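Local coordinates for protein sifA (Salmonella typhimurium, PDB 3CXB) that acts as a secreted Salmonella effector that binds the host protein PLEKHM2 (SKIP) and is required for endosomal tubulation and formation of Salmonella-induced filaments, at residues 137-150 / 285-297. Residues are numbered along the deposited sequence; the frame is centred on the assembly and turned at random.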
ATOM      1  N   ILE A 137       9.967  -6.371   5.998  1.00 48.36           N
ATOM      2  CA  ILE A 137       9.802  -4.995   6.406  1.00 46.28           C
ATOM      3  C   ILE A 137      10.933  -4.516   7.297  1.00 48.33           C
ATOM      4  O   ILE A 137      11.042  -3.326   7.576  1.00 44.95           O
ATOM      5  CB  ILE A 137       8.438  -4.799   7.110  1.00 45.50           C
ATOM      6  CG1 ILE A 137       8.446  -5.488   8.480  1.00 45.59           C
ATOM      7  CG2 ILE A 137       7.317  -5.363   6.222  1.00 39.02           C
ATOM      8  CD1 ILE A 137       7.205  -5.189   9.312  1.00 45.12           C
ATOM      9  N   LEU A 138      11.785  -5.446   7.720  1.00 52.07           N
ATOM     10  CA  LEU A 138      12.924  -5.133   8.589  1.00 56.26           C
ATOM     11  C   LEU A 138      14.180  -5.315   7.777  1.00 58.31           C
ATOM     12  O   LEU A 138      15.066  -6.104   8.129  1.00 57.43           O
ATOM     13  CB  LEU A 138      12.953  -6.082   9.783  1.00 57.64           C
ATOM     14  CG  LEU A 138      11.717  -6.060  10.683  1.00 59.16           C
ATOM     15  CD1 LEU A 138      11.821  -7.216  11.643  1.00 62.72           C
ATOM     16  CD2 LEU A 138      11.612  -4.739  11.436  1.00 58.25           C
ATOM     17  N   LYS A 139      14.240  -4.582   6.672  1.00 62.81           N
ATOM     18  CA  LYS A 139      15.366  -4.658   5.764  1.00 65.84           C
ATOM     19  C   LYS A 139      16.667  -4.211   6.421  1.00 66.78           C
ATOM     20  O   LYS A 139      17.701  -4.845   6.248  1.00 65.78           O
ATOM     21  CB  LYS A 139      15.074  -3.817   4.521  1.00 66.85           C
ATOM     22  CG  LYS A 139      15.365  -4.537   3.208  1.00 70.08           C
ATOM     23  CD  LYS A 139      14.467  -5.737   3.009  1.00 69.06           C
ATOM     24  CE  LYS A 139      14.865  -6.483   1.760  1.00 69.69           C
ATOM     25  NZ  LYS A 139      14.010  -7.666   1.501  1.00 72.29           N
ATOM     26  N   SER A 140      16.606  -3.128   7.188  1.00 69.74           N
ATOM     27  CA  SER A 140      17.780  -2.601   7.868  1.00 75.71           C
ATOM     28  C   SER A 140      18.287  -3.504   8.990  1.00 81.30           C
ATOM     29  O   SER A 140      19.251  -3.167   9.672  1.00 82.75           O
ATOM     30  CB  SER A 140      17.478  -1.213   8.428  1.00 75.00           C
ATOM     31  OG  SER A 140      16.353  -1.244   9.288  1.00 72.97           O
ATOM     32  N   HIS A 141      17.631  -4.641   9.193  1.00 86.53           N
ATOM     33  CA  HIS A 141      18.050  -5.579  10.225  1.00 91.94           C
ATOM     34  C   HIS A 141      18.350  -6.917   9.582  1.00101.37           C
ATOM     35  O   HIS A 141      17.450  -7.612   9.110  1.00102.26           O
ATOM     36  CB  HIS A 141      16.966  -5.739  11.284  1.00 86.89           C
ATOM     37  CG  HIS A 141      16.663  -4.475  12.020  1.00 80.26           C
ATOM     38  ND1 HIS A 141      17.620  -3.778  12.726  1.00 77.21           N
ATOM     39  CD2 HIS A 141      15.513  -3.769  12.148  1.00 76.85           C
ATOM     40  CE1 HIS A 141      17.073  -2.698  13.257  1.00 75.02           C
ATOM     41  NE2 HIS A 141      15.796  -2.669  12.921  1.00 74.40           N
ATOM     42  N   PRO A 142      19.636  -7.289   9.550  1.00106.71           N
ATOM     43  CA  PRO A 142      20.153  -8.533   8.976  1.00112.82           C
ATOM     44  C   PRO A 142      19.670  -9.801   9.673  1.00118.13           C
ATOM     45  O   PRO A 142      19.061 -10.666   9.045  1.00116.72           O
ATOM     46  CB  PRO A 142      21.662  -8.354   9.088  1.00112.52           C
ATOM     47  CG  PRO A 142      21.802  -7.549  10.347  1.00111.98           C
ATOM     48  CD  PRO A 142      20.730  -6.504  10.149  1.00111.14           C
ATOM     49  N   GLN A 143      19.945  -9.911  10.966  1.00122.17           N
ATOM     50  CA  GLN A 143      19.546 -11.087  11.727  1.00128.06           C
ATOM     51  C   GLN A 143      18.088 -11.047  12.150  1.00125.20           C
ATOM     52  O   GLN A 143      17.741 -11.494  13.242  1.00130.63           O
ATOM     53  CB  GLN A 143      20.434 -11.234  12.963  1.00138.99           C
ATOM     54  CG  GLN A 143      21.777 -11.899  12.694  1.00151.96           C
ATOM     55  CD  GLN A 143      21.821 -13.337  13.185  1.00158.46           C
ATOM     56  OE1 GLN A 143      20.967 -14.153  12.836  1.00163.77           O
ATOM     57  NE2 GLN A 143      22.822 -13.653  14.001  1.00163.95           N
ATOM     58  N   MET A 144      17.231 -10.518  11.285  1.00117.87           N
ATOM     59  CA  MET A 144      15.816 -10.437  11.613  1.00110.52           C
ATOM     60  C   MET A 144      14.938 -10.315  10.376  1.00 99.82           C
ATOM     61  O   MET A 144      15.218  -9.512   9.484  1.00 98.88           O
ATOM     62  CB  MET A 144      15.565  -9.245  12.538  1.00120.25           C
ATOM     63  CG  MET A 144      14.128  -9.106  12.988  1.00128.33           C
ATOM     64  SD  MET A 144      13.591 -10.516  13.971  1.00138.26           S
ATOM     65  CE  MET A 144      13.836  -9.879  15.646  1.00148.78           C
ATOM     66  N   THR A 145      13.883 -11.120  10.324  1.00 86.40           N
ATOM     67  CA  THR A 145      12.954 -11.083   9.202  1.00 74.27           C
ATOM     68  C   THR A 145      11.566 -10.818   9.744  1.00 68.79           C
ATOM     69  O   THR A 145      11.246 -11.216  10.865  1.00 67.30           O
ATOM     70  CB  THR A 145      12.917 -12.410   8.435  1.00 70.94           C
ATOM     71  OG1 THR A 145      14.236 -12.748   8.010  1.00 68.28           O
ATOM     72  CG2 THR A 145      12.026 -12.292   7.210  1.00 66.93           C
ATOM     73  N   ALA A 146      10.745 -10.149   8.944  1.00 63.28           N
ATOM     74  CA  ALA A 146       9.385  -9.824   9.345  1.00 59.14           C
ATOM     75  C   ALA A 146       8.554  -9.515   8.115  1.00 57.61           C
ATOM     76  O   ALA A 146       8.919  -8.660   7.315  1.00 55.91           O
ATOM     77  CB  ALA A 146       9.393  -8.626  10.269  1.00 57.30           C
ATOM     78  N   MET A 147       7.434 -10.210   7.965  1.00 58.32           N
ATOM     79  CA  MET A 147       6.565  -9.975   6.821  1.00 59.90           C
ATOM     80  C   MET A 147       5.192  -9.571   7.328  1.00 57.46           C
ATOM     81  O   MET A 147       4.929  -9.590   8.530  1.00 57.04           O
ATOM     82  CB  MET A 147       6.422 -11.237   5.981  1.00 65.90           C
ATOM     83  CG  MET A 147       5.666 -12.314   6.714  1.00 74.92           C
ATOM     84  SD  MET A 147       4.798 -13.441   5.634  1.00 83.22           S
ATOM     85  CE  MET A 147       5.975 -14.871   5.702  1.00 89.14           C
ATOM     86  N   ILE A 148       4.315  -9.220   6.401  1.00 53.78           N
ATOM     87  CA  ILE A 148       2.972  -8.812   6.751  1.00 50.93           C
ATOM     88  C   ILE A 148       1.997  -9.533   5.859  1.00 51.09           C
ATOM     89  O   ILE A 148       2.009  -9.331   4.647  1.00 49.86           O
ATOM     90  CB  ILE A 148       2.747  -7.299   6.539  1.00 51.01           C
ATOM     91  CG1 ILE A 148       3.651  -6.486   7.453  1.00 50.83           C
ATOM     92  CG2 ILE A 148       1.300  -6.940   6.838  1.00 49.79           C
ATOM     93  CD1 ILE A 148       3.498  -4.992   7.239  1.00 52.49           C
ATOM     94  N   LYS A 149       1.168 -10.381   6.460  1.00 51.00           N
ATOM     95  CA  LYS A 149       0.144 -11.096   5.718  1.00 51.56           C
ATOM     96  C   LYS A 149      -1.065 -10.173   5.660  1.00 50.21           C
ATOM     97  O   LYS A 149      -1.119  -9.165   6.369  1.00 48.55           O
ATOM     98  CB  LYS A 149      -0.195 -12.416   6.404  1.00 55.23           C
ATOM     99  CG  LYS A 149       0.942 -13.418   6.310  1.00 59.29           C
ATOM    100  CD  LYS A 149       0.643 -14.726   7.027  1.00 64.59           C
ATOM    101  CE  LYS A 149       1.875 -15.642   7.043  1.00 69.20           C
ATOM    102  NZ  LYS A 149       1.672 -16.896   7.831  1.00 71.94           N
ATOM    103  N   ARG A 150      -2.026 -10.487   4.801  1.00 51.11           N
ATOM    104  CA  ARG A 150      -3.183  -9.613   4.698  1.00 51.95           C
ATOM    105  C   ARG A 150      -4.419 -10.267   4.103  1.00 51.17           C
ATOM    106  O   ARG A 150      -4.317 -11.211   3.331  1.00 47.67           O
ATOM    107  CB  ARG A 150      -2.801  -8.386   3.878  1.00 55.74           C
ATOM    108  CG  ARG A 150      -2.450  -8.706   2.427  1.00 60.31           C
ATOM    109  CD  ARG A 150      -1.684  -7.567   1.753  1.00 62.98           C
ATOM    110  NE  ARG A 150      -0.234  -7.750   1.807  1.00 67.72           N
ATOM    111  CZ  ARG A 150       0.626  -6.787   2.127  1.00 72.05           C
ATOM    112  NH1 ARG A 150       1.930  -7.035   2.144  1.00 72.45           N
ATOM    113  NH2 ARG A 150       0.179  -5.578   2.445  1.00 75.02           N
ATOM    114  N   SER A 285      14.374   1.149  17.735  1.00117.28           N
ATOM    115  CA  SER A 285      14.563   1.214  16.289  1.00113.73           C
ATOM    116  C   SER A 285      13.738   0.182  15.529  1.00110.59           C
ATOM    117  O   SER A 285      13.132   0.488  14.502  1.00111.54           O
ATOM    118  CB  SER A 285      16.039   1.020  15.944  1.00114.86           C
ATOM    119  OG  SER A 285      16.839   1.987  16.598  1.00113.33           O
ATOM    120  N   MET A 286      13.721  -1.046  16.027  1.00103.84           N
ATOM    121  CA  MET A 286      12.980  -2.108  15.369  1.00 97.50           C
ATOM    122  C   MET A 286      11.469  -1.941  15.522  1.00 92.77           C
ATOM    123  O   MET A 286      10.719  -2.144  14.567  1.00 91.01           O
ATOM    124  CB  MET A 286      13.412  -3.463  15.923  1.00 97.60           C
ATOM    125  CG  MET A 286      12.933  -4.641  15.103  1.00 98.75           C
ATOM    126  SD  MET A 286      13.517  -6.229  15.723  1.00100.85           S
ATOM    127  CE  MET A 286      11.970  -6.996  16.184  1.00101.67           C
ATOM    128  N   LEU A 287      11.024  -1.576  16.720  1.00 85.46           N
ATOM    129  CA  LEU A 287       9.600  -1.375  16.980  1.00 80.54           C
ATOM    130  C   LEU A 287       9.082  -0.143  16.241  1.00 80.82           C
ATOM    131  O   LEU A 287       7.913  -0.082  15.861  1.00 77.39           O
ATOM    132  CB  LEU A 287       9.358  -1.233  18.488  1.00 72.62           C
ATOM    133  CG  LEU A 287       8.084  -0.590  19.062  1.00 69.44           C
ATOM    134  CD1 LEU A 287       8.172   0.919  18.919  1.00 67.29           C
ATOM    135  CD2 LEU A 287       6.840  -1.144  18.383  1.00 64.80           C
ATOM    136  N   ALA A 288       9.953   0.839  16.044  1.00 82.53           N
ATOM    137  CA  ALA A 288       9.572   2.058  15.340  1.00 82.42           C
ATOM    138  C   ALA A 288       9.488   1.786  13.840  1.00 79.75           C
ATOM    139  O   ALA A 288       8.738   2.436  13.109  1.00 76.88           O
ATOM    140  CB  ALA A 288      10.582   3.153  15.618  1.00 82.54           C
ATOM    141  N   GLU A 289      10.266   0.816  13.382  1.00 78.91           N
ATOM    142  CA  GLU A 289      10.264   0.468  11.979  1.00 76.22           C
ATOM    143  C   GLU A 289       9.025  -0.360  11.679  1.00 72.52           C
ATOM    144  O   GLU A 289       8.288  -0.059  10.740  1.00 73.52           O
ATOM    145  CB  GLU A 289      11.534  -0.300  11.640  1.00 79.32           C
ATOM    146  CG  GLU A 289      11.672  -0.637  10.173  1.00 85.90           C
ATOM    147  CD  GLU A 289      13.114  -0.575   9.695  1.00 87.29           C
ATOM    148  OE1 GLU A 289      13.398  -1.070   8.580  1.00 86.41           O
ATOM    149  OE2 GLU A 289      13.959  -0.019  10.429  1.00 84.33           O
ATOM    150  N   ILE A 290       8.791  -1.392  12.487  1.00 68.37           N
ATOM    151  CA  ILE A 290       7.619  -2.253  12.322  1.00 62.61           C
ATOM    152  C   ILE A 290       6.406  -1.350  12.149  1.00 61.06           C
ATOM    153  O   ILE A 290       5.690  -1.412  11.145  1.00 58.08           O
ATOM    154  CB  ILE A 290       7.342  -3.108  13.584  1.00 59.07           C
ATOM    155  CG1 ILE A 290       8.569  -3.945  13.955  1.00 56.97           C
ATOM    156  CG2 ILE A 290       6.100  -3.966  13.357  1.00 55.92           C
ATOM    157  CD1 ILE A 290       8.753  -5.219  13.139  1.00 55.24           C
ATOM    158  N   VAL A 291       6.194  -0.505  13.154  1.00 59.39           N
ATOM    159  CA  VAL A 291       5.069   0.412  13.167  1.00 57.69           C
ATOM    160  C   VAL A 291       4.945   1.169  11.861  1.00 56.14           C
ATOM    161  O   VAL A 291       3.885   1.155  11.229  1.00 57.02           O
ATOM    162  CB  VAL A 291       5.180   1.445  14.313  1.00 57.68           C
ATOM    163  CG1 VAL A 291       3.995   2.408  14.259  1.00 58.29           C
ATOM    164  CG2 VAL A 291       5.210   0.740  15.649  1.00 57.03           C
ATOM    165  N   GLU A 292       6.029   1.824  11.456  1.00 54.39           N
ATOM    166  CA  GLU A 292       6.021   2.607  10.232  1.00 53.71           C
ATOM    167  C   GLU A 292       5.673   1.794   8.983  1.00 52.53           C
ATOM    168  O   GLU A 292       4.989   2.297   8.071  1.00 51.51           O
ATOM    169  CB  GLU A 292       7.363   3.310  10.038  1.00 56.37           C
ATOM    170  CG  GLU A 292       7.378   4.231   8.829  1.00 62.63           C
ATOM    171  CD  GLU A 292       8.715   4.922   8.616  1.00 66.40           C
ATOM    172  OE1 GLU A 292       9.251   5.485   9.600  1.00 70.55           O
ATOM    173  OE2 GLU A 292       9.220   4.912   7.466  1.00 64.95           O
ATOM    174  N   ALA A 293       6.128   0.545   8.929  1.00 48.67           N
ATOM    175  CA  ALA A 293       5.832  -0.293   7.775  1.00 47.86           C
ATOM    176  C   ALA A 293       4.346  -0.608   7.728  1.00 47.88           C
ATOM    177  O   ALA A 293       3.714  -0.459   6.684  1.00 46.43           O
ATOM    178  CB  ALA A 293       6.628  -1.572   7.827  1.00 45.70           C
ATOM    179  N   ILE A 294       3.781  -1.035   8.856  1.00 48.01           N
ATOM    180  CA  ILE A 294       2.353  -1.364   8.908  1.00 49.57           C
ATOM    181  C   ILE A 294       1.467  -0.135   8.653  1.00 47.69           C
ATOM    182  O   ILE A 294       0.474  -0.189   7.910  1.00 46.41           O
ATOM    183  CB  ILE A 294       1.958  -1.984  10.269  1.00 51.65           C
ATOM    184  CG1 ILE A 294       2.882  -3.166  10.592  1.00 54.05           C
ATOM    185  CG2 ILE A 294       0.508  -2.473  10.210  1.00 48.88           C
ATOM    186  CD1 ILE A 294       2.691  -3.745  11.995  1.00 56.16           C
ATOM    187  N   SER A 295       1.836   0.980   9.262  1.00 45.62           N
ATOM    188  CA  SER A 295       1.066   2.185   9.077  1.00 43.83           C
ATOM    189  C   SER A 295       1.053   2.565   7.605  1.00 44.29           C
ATOM    190  O   SER A 295      -0.017   2.742   7.031  1.00 45.66           O
ATOM    191  CB  SER A 295       1.638   3.309   9.936  1.00 42.03           C
ATOM    192  OG  SER A 295       1.534   2.975  11.314  1.00 37.60           O
ATOM    193  N   ASP A 296       2.226   2.674   6.987  1.00 44.69           N
ATOM    194  CA  ASP A 296       2.296   3.020   5.568  1.00 44.46           C
ATOM    195  C   ASP A 296       1.314   2.190   4.744  1.00 43.75           C
ATOM    196  O   ASP A 296       0.493   2.731   3.995  1.00 43.12           O
ATOM    197  CB  ASP A 296       3.715   2.795   5.020  1.00 47.59           C
ATOM    198  CG  ASP A 296       4.654   3.968   5.297  1.00 48.37           C
ATOM    199  OD1 ASP A 296       5.800   3.970   4.795  1.00 46.50           O
ATOM    200  OD2 ASP A 296       4.243   4.892   6.022  1.00 50.58           O
ATOM    201  N   GLN A 297       1.395   0.874   4.887  1.00 42.66           N
ATOM    202  CA  GLN A 297       0.519  -0.013   4.132  1.00 43.81           C
ATOM    203  C   GLN A 297      -0.961   0.180   4.459  1.00 42.89           C
ATOM    204  O   GLN A 297      -1.818   0.136   3.565  1.00 41.26           O
ATOM    205  CB  GLN A 297       0.932  -1.466   4.362  1.00 45.87           C
ATOM    206  CG  GLN A 297       2.227  -1.868   3.660  1.00 50.57           C
ATOM    207  CD  GLN A 297       2.671  -3.297   3.984  1.00 53.40           C
ATOM    208  OE1 GLN A 297       1.903  -4.254   3.848  1.00 55.84           O
ATOM    209  NE2 GLN A 297       3.921  -3.442   4.406  1.00 54.06           N
TER
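Ile137 lies over the small side chain of Ala293, its CB 3.8 Å from Ala293 CB; so short a side chain lets the loop come close, with Ile137 CA 6.3 Å from Ala293 CA. CD1 of Ile137 meets both the Ala293 methyl and Ile290 CD1. The beta-branched Ile290, restricted in a helix, offers its CD1 to Leu138 CD2 (3.4 Å), and the same Leu138 branch reaches CG of Met286 at 3.9 Å. Met286 suits this end of the helix because an unbranched thioether can follow an irregular surface. It begins extended and bends only at chi3 (116°), taking its sulfur above one face of the His141 ring but at a distance, SD 5.1 Å from the ring centroid, while its tip meets the poorly ordered Met144 nearly at right angles.

Polar groups border this apolar strip. Glu289 bends at chi2 and presents its carboxylate to the hydroxyl of Ser140, in the type I turn Leu138–His141; Ser140 OG lies 3.0 Å from Glu289 OE1 and 2.9 Å from Glu289 OE2, and either oxygen could take the single hydroxyl proton, in a weak hydrogen bond. Farther along, Arg150 gives a hydrogen bond from NH2 to Gln297 OE1 (2.6 Å), with the guanidinium and amide planes 27° apart, while the CD1 methyl of Ile148 packs by Gln297 NE2.

Met286, Glu289, Ile290, Ala293 and Gln297 thus line one side of helix segment 285-297, which runs at 26° to strand 145-150. That strand pairs antiparallel with strand 158-167 in a three-stranded sheet. Elsewhere on the helix, Val291 and Ser295 pack against helix 258-267, and Asp296 forms a salt bridge with Lys209 of helix 197-220, placing helix 283-303 between this strand and neighbouring helices.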